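Local coordinates for aminopeptidase (Aneurinibacillus sp. AM-1, PDB 5IB9), which probably removes amino-terminal residues from peptides as a zinc-dependent M28-family aminopeptidase that carries a protease-associated domain, at residues A[9-23]-A[377-390]. Residues are numbered along the deposited sequence; the frame is centred on the assembly and turned at random.
Sequences ITKRTDAENMYNTIQ and LDKISKEKLDNVAD. With ZN (zinc ion), chain E; ZN (zinc ion), chain D; ZN (zinc ion), chain F.
Thr13 OG1 is gripped twice: it binds the zinc ion of chain E at 2.2 Å and donates a hydrogen bond of 2.6 Å to Asp390 OD1, on the syn side of that carboxylate. Its chi1 of 46° sets OG1 between the backbone N and the carbonyl carbon, where it chelates the metal together with Thr13 O. Asp386 joins the two segments through metal, its OD1 reaching the same zinc at 2.0 Å while OD2 binds the chain D zinc. Water 1 is shared by both ions and donates to Thr10 O. Asp386 OD2 and Asp390 OD2, one helical turn apart, both bind the chain D zinc, whose charge probably offsets their repulsion. This pair of ions is distinct from the zincs that, with the inhibitor, occupy the active site in the M28 peptidase domain; it ties the N-terminal segment to the last helix of the chain, 382-400. Helix 15-25 crosses that helix steeply, the axes of 15-23 and 382-390 lying 113° apart. Next to the metal site, Met18 CE rests against Ala389 CB and the Leu385 carbonyl, and Ile22 CD1 meets Leu385 CD1 tip to tip at 3.6 Å; Ile22 also touches Ala238 of helix 238-256. Farther along, Leu377 CD1 sits over one face of the Tyr19 ring, 3.9 Å from its centroid, and Leu377 CD2 lies beside Tyr19 OH. Tyr19 CG stands anti to the backbone N (chi1 -175°), which carries the ring out to Leu377. Replacing Tyr19 with an alanine would probably take the aromatic face away from Leu377 CD1 and leave the Lys382 chain without the ring beside it. Lys382 reaches NZ across to Glu16 OE1 at 3.1 Å, a salt bridge whose hydrogen bond is weak.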
loop_
_atom_site.group_PDB
_atom_site.type_symbol
_atom_site.label_atom_id
_atom_site.label_comp_id
_atom_site.label_asym_id
_atom_site.label_seq_id
_atom_site.Cartn_x
_atom_site.Cartn_y
_atom_site.Cartn_z
ATOM N N ILE A 9 3.794 -32.131 -20.266
ATOM C CA ILE A 9 4.195 -31.706 -18.915
ATOM C C ILE A 9 4.780 -32.879 -18.105
ATOM O O ILE A 9 5.853 -32.800 -17.573
ATOM C CB ILE A 9 2.942 -31.196 -18.167
ATOM C CG1 ILE A 9 2.230 -30.041 -18.939
ATOM C CG2 ILE A 9 3.274 -30.915 -16.719
ATOM C CD1 ILE A 9 3.184 -28.852 -19.121
ATOM N N THR A 10 4.093 -34.059 -18.139
ATOM C CA THR A 10 4.505 -35.131 -17.230
ATOM C C THR A 10 5.819 -35.817 -17.633
ATOM O O THR A 10 6.452 -36.406 -16.763
ATOM C CB THR A 10 3.380 -36.202 -17.054
ATOM O OG1 THR A 10 3.106 -36.776 -18.327
ATOM C CG2 THR A 10 2.048 -35.492 -16.612
ATOM N N LYS A 11 6.161 -35.712 -18.921
ATOM C CA LYS A 11 7.463 -36.282 -19.285
ATOM C C LYS A 11 8.656 -35.398 -18.904
ATOM O O LYS A 11 9.825 -35.818 -18.984
ATOM C CB LYS A 11 7.544 -36.493 -20.750
ATOM C CG LYS A 11 7.679 -35.244 -21.628
ATOM C CD LYS A 11 7.794 -35.709 -23.117
ATOM C CE LYS A 11 7.754 -34.602 -24.084
ATOM N NZ LYS A 11 7.926 -35.168 -25.480
ATOM N N ARG A 12 8.398 -34.165 -18.511
ATOM C CA ARG A 12 9.417 -33.166 -18.245
ATOM C C ARG A 12 9.535 -32.753 -16.789
ATOM O O ARG A 12 10.503 -32.086 -16.437
ATOM C CB ARG A 12 9.073 -31.884 -19.035
ATOM C CG ARG A 12 9.095 -32.063 -20.501
ATOM C CD ARG A 12 9.186 -30.696 -21.165
ATOM N NE ARG A 12 9.675 -30.910 -22.531
ATOM C CZ ARG A 12 8.878 -31.269 -23.514
ATOM N NH1 ARG A 12 7.595 -31.452 -23.348
ATOM N NH2 ARG A 12 9.377 -31.468 -24.777
ATOM N N THR A 13 8.585 -33.061 -15.882
ATOM C CA THR A 13 8.741 -32.576 -14.516
ATOM C C THR A 13 9.803 -33.315 -13.696
ATOM O O THR A 13 9.724 -34.525 -13.386
ATOM C CB THR A 13 7.371 -32.801 -13.814
ATOM O OG1 THR A 13 6.911 -34.165 -14.128
ATOM C CG2 THR A 13 6.256 -31.779 -14.287
ATOM N N ASP A 14 10.883 -32.600 -13.409
ATOM C CA ASP A 14 12.070 -33.234 -12.882
ATOM C C ASP A 14 12.061 -33.061 -11.412
ATOM O O ASP A 14 12.236 -31.910 -10.883
ATOM C CB ASP A 14 13.253 -32.608 -13.582
ATOM C CG ASP A 14 14.603 -33.225 -13.182
ATOM O OD1 ASP A 14 14.801 -33.601 -12.028
ATOM O OD2 ASP A 14 15.397 -33.225 -14.171
ATOM N N ALA A 15 11.880 -34.156 -10.700
ATOM C CA ALA A 15 11.789 -34.077 -9.280
ATOM C C ALA A 15 13.162 -33.856 -8.602
ATOM O O ALA A 15 13.183 -33.399 -7.443
ATOM C CB ALA A 15 11.102 -35.349 -8.710
ATOM N N GLU A 16 14.262 -34.236 -9.274
ATOM C CA GLU A 16 15.584 -33.900 -8.730
ATOM C C GLU A 16 15.823 -32.361 -8.719
ATOM O O GLU A 16 16.366 -31.893 -7.729
ATOM C CB GLU A 16 16.641 -34.656 -9.513
ATOM C CG GLU A 16 16.604 -36.176 -9.187
ATOM C CD GLU A 16 15.412 -36.984 -9.845
ATOM O OE1 GLU A 16 14.877 -37.931 -9.186
ATOM O OE2 GLU A 16 15.025 -36.738 -11.030
ATOM N N ASN A 17 15.394 -31.677 -9.755
ATOM C CA ASN A 17 15.507 -30.193 -9.817
ATOM C C ASN A 17 14.774 -29.670 -8.566
ATOM O O ASN A 17 15.241 -28.761 -7.855
ATOM C CB ASN A 17 14.907 -29.645 -11.068
ATOM C CG ASN A 17 15.701 -29.919 -12.300
ATOM O OD1 ASN A 17 16.890 -30.352 -12.229
ATOM N ND2 ASN A 17 15.119 -29.551 -13.452
ATOM N N MET A 18 13.539 -30.185 -8.362
ATOM C CA MET A 18 12.756 -29.612 -7.272
ATOM C C MET A 18 13.312 -29.864 -5.924
ATOM O O MET A 18 13.353 -29.034 -5.045
ATOM C CB MET A 18 11.284 -30.115 -7.331
ATOM C CG MET A 18 10.657 -29.564 -8.603
ATOM S SD MET A 18 8.851 -29.973 -8.777
ATOM C CE MET A 18 8.911 -31.694 -9.211
ATOM N N TYR A 19 13.792 -31.106 -5.707
ATOM C CA TYR A 19 14.431 -31.396 -4.447
ATOM C C TYR A 19 15.716 -30.504 -4.253
ATOM O O TYR A 19 15.917 -30.001 -3.177
ATOM C CB TYR A 19 14.889 -32.909 -4.477
ATOM C CG TYR A 19 15.476 -33.434 -3.205
ATOM C CD1 TYR A 19 14.703 -33.897 -2.127
ATOM C CD2 TYR A 19 16.882 -33.398 -3.079
ATOM C CE1 TYR A 19 15.344 -34.410 -0.914
ATOM C CE2 TYR A 19 17.510 -33.854 -1.897
ATOM C CZ TYR A 19 16.736 -34.324 -0.846
ATOM O OH TYR A 19 17.423 -34.757 0.308
ATOM N N ASN A 20 16.450 -30.342 -5.334
ATOM C CA ASN A 20 17.705 -29.478 -5.237
ATOM C C ASN A 20 17.324 -28.022 -4.884
ATOM O O ASN A 20 18.043 -27.367 -4.113
ATOM C CB ASN A 20 18.467 -29.571 -6.542
ATOM C CG ASN A 20 19.179 -30.949 -6.677
ATOM O OD1 ASN A 20 19.226 -31.712 -5.730
ATOM N ND2 ASN A 20 19.615 -31.252 -7.898
ATOM N N THR A 21 16.234 -27.531 -5.485
ATOM C CA THR A 21 15.832 -26.214 -5.021
ATOM C C THR A 21 15.505 -26.120 -3.553
ATOM O O THR A 21 15.918 -25.190 -2.832
ATOM C CB THR A 21 14.532 -25.813 -5.862
ATOM O OG1 THR A 21 14.847 -25.635 -7.228
ATOM C CG2 THR A 21 13.874 -24.512 -5.256
ATOM N N ILE A 22 14.776 -27.116 -3.027
ATOM C CA ILE A 22 14.435 -27.110 -1.571
ATOM C C ILE A 22 15.727 -27.221 -0.718
ATOM O O ILE A 22 15.812 -26.591 0.338
ATOM C CB ILE A 22 13.377 -28.227 -1.167
ATOM C CG1 ILE A 22 12.121 -27.963 -2.054
ATOM C CG2 ILE A 22 13.098 -28.233 0.266
ATOM C CD1 ILE A 22 11.088 -29.192 -2.084
ATOM N N GLN A 23 16.626 -28.084 -1.169
ATOM C CA GLN A 23 17.876 -28.300 -0.421
ATOM C C GLN A 23 18.609 -26.952 -0.336
ATOM O O GLN A 23 19.038 -26.591 0.779
ATOM C CB GLN A 23 18.735 -29.251 -1.226
ATOM C CG GLN A 23 20.035 -29.633 -0.473
ATOM C CD GLN A 23 20.748 -30.765 -1.237
ATOM O OE1 GLN A 23 20.831 -30.771 -2.484
ATOM N NE2 GLN A 23 21.221 -31.747 -0.501
ATOM N N LEU A 377 14.380 -30.586 4.980
ATOM C CA LEU A 377 14.491 -31.372 3.757
ATOM C C LEU A 377 14.170 -32.863 3.897
ATOM O O LEU A 377 13.619 -33.487 2.963
ATOM C CB LEU A 377 15.888 -31.203 3.153
ATOM C CG LEU A 377 16.219 -31.866 1.856
ATOM C CD1 LEU A 377 15.402 -31.177 0.692
ATOM C CD2 LEU A 377 17.669 -31.756 1.524
ATOM N N ASP A 378 14.523 -33.430 5.061
ATOM C CA ASP A 378 14.277 -34.895 5.239
ATOM C C ASP A 378 12.796 -35.290 5.355
ATOM O O ASP A 378 12.453 -36.481 5.346
ATOM C CB ASP A 378 15.147 -35.447 6.375
ATOM C CG ASP A 378 14.721 -34.988 7.739
ATOM O OD1 ASP A 378 13.783 -34.188 7.883
ATOM O OD2 ASP A 378 15.328 -35.457 8.769
ATOM N N LYS A 379 11.878 -34.308 5.425
ATOM C CA LYS A 379 10.477 -34.636 5.306
ATOM C C LYS A 379 9.910 -34.542 3.912
ATOM O O LYS A 379 8.736 -34.922 3.716
ATOM C CB LYS A 379 9.682 -33.739 6.160
ATOM C CG LYS A 379 10.277 -33.294 7.481
ATOM C CD LYS A 379 10.384 -34.602 8.385
ATOM C CE LYS A 379 10.640 -34.090 9.797
ATOM N NZ LYS A 379 12.014 -33.510 9.949
ATOM N N ILE A 380 10.725 -34.153 2.936
ATOM C CA ILE A 380 10.225 -33.970 1.595
ATOM C C ILE A 380 10.136 -35.273 0.762
ATOM O O ILE A 380 11.061 -36.140 0.746
ATOM C CB ILE A 380 11.090 -32.910 0.854
ATOM C CG1 ILE A 380 11.027 -31.587 1.664
ATOM C CG2 ILE A 380 10.655 -32.858 -0.654
ATOM C CD1 ILE A 380 9.618 -30.859 1.558
ATOM N N SER A 381 8.982 -35.409 0.078
ATOM C CA SER A 381 8.736 -36.477 -0.844
ATOM C C SER A 381 8.854 -35.987 -2.302
ATOM O O SER A 381 8.019 -35.169 -2.777
ATOM C CB SER A 381 7.302 -37.011 -0.606
ATOM O OG SER A 381 7.030 -37.849 -1.739
ATOM N N LYS A 382 9.830 -36.512 -3.057
ATOM C CA LYS A 382 9.949 -36.230 -4.465
ATOM C C LYS A 382 8.702 -36.656 -5.246
ATOM O O LYS A 382 8.277 -36.007 -6.210
ATOM C CB LYS A 382 11.166 -36.886 -5.039
ATOM C CG LYS A 382 12.459 -36.276 -4.465
ATOM C CD LYS A 382 13.607 -37.241 -4.758
ATOM C CE LYS A 382 14.071 -37.114 -6.178
ATOM N NZ LYS A 382 15.552 -37.682 -6.211
ATOM N N GLU A 383 8.115 -37.813 -4.823
ATOM C CA GLU A 383 6.955 -38.256 -5.564
ATOM C C GLU A 383 5.776 -37.277 -5.463
ATOM O O GLU A 383 5.061 -37.081 -6.469
ATOM C CB GLU A 383 6.554 -39.635 -5.014
ATOM C CG GLU A 383 5.382 -40.357 -5.681
ATOM C CD GLU A 383 5.114 -41.691 -5.002
ATOM O OE1 GLU A 383 5.987 -42.530 -5.313
ATOM O OE2 GLU A 383 4.214 -41.788 -4.199
ATOM N N LYS A 384 5.586 -36.727 -4.276
ATOM C CA LYS A 384 4.511 -35.728 -4.025
ATOM C C LYS A 384 4.840 -34.505 -4.865
ATOM O O LYS A 384 3.936 -33.944 -5.499
ATOM C CB LYS A 384 4.314 -35.390 -2.568
ATOM C CG LYS A 384 3.727 -36.618 -1.826
ATOM C CD LYS A 384 3.403 -36.204 -0.421
ATOM C CE LYS A 384 1.975 -35.976 -0.161
ATOM N NZ LYS A 384 1.676 -36.297 1.240
ATOM N N LEU A 385 6.063 -33.984 -4.799
ATOM C CA LEU A 385 6.401 -32.796 -5.559
ATOM C C LEU A 385 6.135 -33.047 -7.031
ATOM O O LEU A 385 5.557 -32.190 -7.736
ATOM C CB LEU A 385 7.921 -32.489 -5.443
ATOM C CG LEU A 385 8.368 -31.989 -4.088
ATOM C CD1 LEU A 385 9.912 -31.973 -4.132
ATOM C CD2 LEU A 385 7.853 -30.604 -3.690
ATOM N N ASP A 386 6.541 -34.204 -7.601
ATOM C CA ASP A 386 6.321 -34.493 -8.951
ATOM C C ASP A 386 4.804 -34.546 -9.280
ATOM O O ASP A 386 4.403 -34.117 -10.377
ATOM C CB ASP A 386 6.980 -35.860 -9.339
ATOM C CG ASP A 386 6.875 -36.149 -10.854
ATOM O OD1 ASP A 386 7.611 -35.566 -11.676
ATOM O OD2 ASP A 386 5.931 -36.993 -11.290
ATOM N N ASN A 387 3.991 -35.128 -8.372
ATOM C CA ASN A 387 2.593 -35.262 -8.673
ATOM C C ASN A 387 1.948 -33.883 -8.704
ATOM O O ASN A 387 1.100 -33.654 -9.562
ATOM C CB ASN A 387 1.977 -36.073 -7.531
ATOM C CG ASN A 387 0.445 -36.259 -7.727
ATOM O OD1 ASN A 387 0.018 -36.807 -8.769
ATOM N ND2 ASN A 387 -0.306 -35.754 -6.853
ATOM N N VAL A 388 2.348 -32.995 -7.781
ATOM C CA VAL A 388 1.753 -31.635 -7.796
ATOM C C VAL A 388 2.177 -30.911 -9.053
ATOM O O VAL A 388 1.387 -30.209 -9.736
ATOM C CB VAL A 388 2.089 -30.870 -6.531
ATOM C CG1 VAL A 388 1.620 -29.351 -6.630
ATOM C CG2 VAL A 388 1.436 -31.584 -5.395
ATOM N N ALA A 389 3.454 -31.014 -9.411
ATOM C CA ALA A 389 3.870 -30.388 -10.631
ATOM C C ALA A 389 3.128 -30.987 -11.834
ATOM O O ALA A 389 2.728 -30.210 -12.737
ATOM C CB ALA A 389 5.428 -30.626 -10.771
ATOM N N ASP A 390 2.909 -32.330 -11.881
ATOM C CA ASP A 390 2.159 -32.845 -13.054
ATOM C C ASP A 390 0.756 -32.302 -13.085
ATOM O O ASP A 390 0.238 -31.967 -14.126
ATOM C CB ASP A 390 2.139 -34.398 -12.917
ATOM C CG ASP A 390 3.434 -35.017 -13.158
ATOM O OD1 ASP A 390 4.318 -34.439 -13.763
ATOM O OD2 ASP A 390 3.555 -36.170 -12.694
HETATM ZN ZN ZN E . 8.101 -35.880 -13.563
HETATM ZN ZN ZN D . 5.133 -37.306 -12.860
HETATM ZN ZN ZN F . 5.806 -44.126 -4.194
HETATM O O HOH W 1 6.467 -37.108 -14.101
HETATM O O HOH W 2 8.914 -36.277 -15.605
HETATM O O HOH W 3 4.689 -39.328 -12.513
HETATM O O HOH W 4 3.933 -39.260 -13.572
HETATM O O HOH W 5 9.300 -37.449 -12.956
HETATM O O HOH W 6 7.141 -45.178 -4.866
#